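Polysaccharide deacetylase-like protein (Bacillus anthracis, PDB 4V33) is a putative zinc-dependent polysaccharide deacetylase, probably removing acetyl groups from cell-wall sugars, and is required with a second such protein for osmotic stability and cell shape. Local coordinates at residues L103-T107 / K108-G112. Sequence-based numbering, arbitrary orientation.
Sequences LPFDT and KEFEG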
ATOM      1  N   LEU A 103      21.199  -3.316  22.202  1.00 26.01           N
ATOM      2  CA  LEU A 103      21.110  -4.404  21.241  1.00 26.55           C
ATOM      3  C   LEU A 103      21.166  -3.837  19.832  1.00 27.03           C
ATOM      4  O   LEU A 103      20.268  -3.102  19.413  1.00 28.38           O
ATOM      5  CB  LEU A 103      19.812  -5.190  21.416  1.00 23.61           C
ATOM      6  CG  LEU A 103      19.698  -6.432  20.528  1.00 23.94           C
ATOM      7  CD1 LEU A 103      20.358  -7.641  21.202  1.00 28.07           C
ATOM      8  CD2 LEU A 103      18.242  -6.722  20.159  1.00 23.58           C
ATOM      9  N   PRO A 104      22.233  -4.168  19.094  1.00 26.36           N
ATOM     10  CA  PRO A 104      22.300  -3.786  17.682  1.00 27.60           C
ATOM     11  C   PRO A 104      21.196  -4.492  16.909  1.00 26.23           C
ATOM     12  O   PRO A 104      20.971  -5.690  17.087  1.00 29.44           O
ATOM     13  CB  PRO A 104      23.668  -4.312  17.241  1.00 35.94           C
ATOM     14  CG  PRO A 104      24.459  -4.428  18.500  1.00 40.14           C
ATOM     15  CD  PRO A 104      23.469  -4.823  19.552  1.00 33.27           C
ATOM     16  N   PHE A 105      20.497  -3.745  16.066  1.00 27.46           N
ATOM     17  CA  PHE A 105      19.452  -4.319  15.240  1.00 24.42           C
ATOM     18  C   PHE A 105      19.744  -3.998  13.788  1.00 27.81           C
ATOM     19  O   PHE A 105      19.972  -2.844  13.445  1.00 33.10           O
ATOM     20  CB  PHE A 105      18.083  -3.754  15.618  1.00 25.51           C
ATOM     21  CG  PHE A 105      16.949  -4.362  14.839  1.00 29.46           C
ATOM     22  CD1 PHE A 105      16.609  -3.882  13.581  1.00 32.98           C
ATOM     23  CD2 PHE A 105      16.236  -5.427  15.358  1.00 30.07           C
ATOM     24  CE1 PHE A 105      15.576  -4.456  12.861  1.00 37.28           C
ATOM     25  CE2 PHE A 105      15.198  -5.997  14.641  1.00 33.43           C
ATOM     26  CZ  PHE A 105      14.870  -5.509  13.398  1.00 35.25           C
ATOM     27  N   ASP A 106      19.724  -5.013  12.936  1.00 27.75           N
ATOM     28  CA  ASP A 106      19.957  -4.807  11.516  1.00 25.52           C
ATOM     29  C   ASP A 106      18.986  -5.652  10.707  1.00 23.39           C
ATOM     30  O   ASP A 106      18.783  -6.828  11.004  1.00 25.10           O
ATOM     31  CB  ASP A 106      21.399  -5.181  11.162  1.00 29.67           C
ATOM     32  CG  ASP A 106      21.872  -4.536   9.871  1.00 35.93           C
ATOM     33  OD1 ASP A 106      21.262  -4.797   8.814  1.00 29.34           O
ATOM     34  OD2 ASP A 106      22.862  -3.774   9.910  1.00 43.81           O
ATOM     35  N   THR A 107      18.388  -5.064   9.673  1.00 22.29           N
ATOM     36  CA  THR A 107      17.473  -5.822   8.831  1.00 22.91           C
ATOM     37  C   THR A 107      18.171  -7.009   8.162  1.00 23.11           C
ATOM     38  O   THR A 107      17.518  -7.963   7.750  1.00 20.51           O
ATOM     39  CB  THR A 107      16.777  -4.937   7.781  1.00 21.66           C
ATOM     40  OG1 THR A 107      17.762  -4.246   7.004  1.00 25.05           O
ATOM     41  CG2 THR A 107      15.866  -3.923   8.468  1.00 24.91           C
ATOM     42  N   LYS A 108      19.499  -6.951   8.079  1.00 22.42           N
ATOM     43  CA  LYS A 108      20.298  -8.070   7.589  1.00 27.03           C
ATOM     44  C   LYS A 108      20.066  -9.332   8.432  1.00 27.33           C
ATOM     45  O   LYS A 108      20.218 -10.452   7.940  1.00 31.21           O
ATOM     46  CB  LYS A 108      21.784  -7.697   7.597  1.00 33.36           C
ATOM     47  CG  LYS A 108      22.721  -8.777   7.083  1.00 49.92           C
ATOM     48  CD  LYS A 108      24.179  -8.341   7.191  1.00 56.46           C
ATOM     49  CE  LYS A 108      25.131  -9.475   6.826  1.00 59.91           C
ATOM     50  NZ  LYS A 108      24.964  -9.922   5.412  1.00 60.79           N
ATOM     51  N   GLU A 109      19.693  -9.144   9.696  1.00 23.86           N
ATOM     52  CA  GLU A 109      19.430 -10.266  10.600  1.00 27.66           C
ATOM     53  C   GLU A 109      18.068 -10.894  10.335  1.00 23.20           C
ATOM     54  O   GLU A 109      17.710 -11.898  10.957  1.00 21.78           O
ATOM     55  CB  GLU A 109      19.479  -9.815  12.064  1.00 28.77           C
ATOM     56  CG  GLU A 109      20.818  -9.282  12.547  1.00 34.12           C
ATOM     57  CD  GLU A 109      20.741  -8.766  13.978  1.00 40.77           C
ATOM     58  OE1 GLU A 109      20.245  -7.637  14.184  1.00 29.28           O
ATOM     59  OE2 GLU A 109      21.159  -9.498  14.901  1.00 43.56           O
ATOM     60  N   PHE A 110      17.292 -10.273   9.449  1.00 20.95           N
ATOM     61  CA  PHE A 110      15.967 -10.773   9.095  1.00 17.90           C
ATOM     62  C   PHE A 110      15.825 -10.871   7.579  1.00 18.72           C
ATOM     63  O   PHE A 110      14.846 -10.407   6.995  1.00 19.74           O
ATOM     64  CB  PHE A 110      14.869  -9.905   9.718  1.00 19.56           C
ATOM     65  CG  PHE A 110      14.888  -9.912  11.223  1.00 20.25           C
ATOM     66  CD1 PHE A 110      15.783  -9.112  11.924  1.00 23.25           C
ATOM     67  CD2 PHE A 110      14.032 -10.737  11.937  1.00 18.93           C
ATOM     68  CE1 PHE A 110      15.816  -9.130  13.314  1.00 21.76           C
ATOM     69  CE2 PHE A 110      14.057 -10.756  13.325  1.00 19.33           C
ATOM     70  CZ  PHE A 110      14.953  -9.957  14.011  1.00 20.76           C
ATOM     71  N   GLU A 111      16.825 -11.496   6.967  1.00 19.94           N
ATOM     72  CA  GLU A 111      16.839 -11.782   5.533  1.00 20.40           C
ATOM     73  C   GLU A 111      16.784 -10.524   4.659  1.00 22.56           C
ATOM     74  O   GLU A 111      16.407 -10.597   3.488  1.00 24.01           O
ATOM     75  CB  GLU A 111      15.683 -12.720   5.166  1.00 20.82           C
ATOM     76  CG  GLU A 111      15.642 -14.027   5.949  1.00 20.35           C
ATOM     77  CD  GLU A 111      14.350 -14.785   5.703  1.00 26.84           C
ATOM     78  OE1 GLU A 111      14.297 -15.567   4.732  1.00 27.21           O
ATOM     79  OE2 GLU A 111      13.380 -14.584   6.466  1.00 25.95           O
ATOM     80  N   GLY A 112      17.168  -9.380   5.223  1.00 22.02           N
ATOM     81  CA  GLY A 112      17.117  -8.120   4.492  1.00 22.36           C
ATOM     82  C   GLY A 112      15.717  -7.542   4.375  1.00 23.91           C
ATOM     83  O   GLY A 112      15.486  -6.563   3.656  1.00 22.71           O
TER
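F105 and F110 meet where strand 103-106 runs into a short 3-10 turn. Their side chains cross at about a right angle, yet the rings lie nearly parallel (23°) and slid so far apart that they barely overlap. The closest approach is oblique, F105 CE2 lying 3.5 Å from F110 CE1. The edge of the F110 ring also faces D106 O.

The turn illustrates how side-chain and backbone acceptors together fix the way a strand bends into a 3-10 turn. D106 holds its CG anti to its own nitrogen (chi1 -159°), and OD1 accepts K108 N at 2.9 Å through its anti lone pair, closing an Asx turn. In return, E109 extends back along the strand, and its OE1 takes D106 N at 3.0 Å. D106 O receives E109 N from above the carbonyl plane. One residue on, T107 O is gripped from opposite faces by F110 N and G112 N, each at 2.9 Å.

This link leads from strand 103-106 of one sheet to strand 115-124 of the other, consistent with the E-F connection of a fibronectin type III sandwich. F117 meets both phenylalanines edge-to-face, I79 of strand 74-81 touches both, and T107 OG1 bonds to T59 O beside strand 60-66.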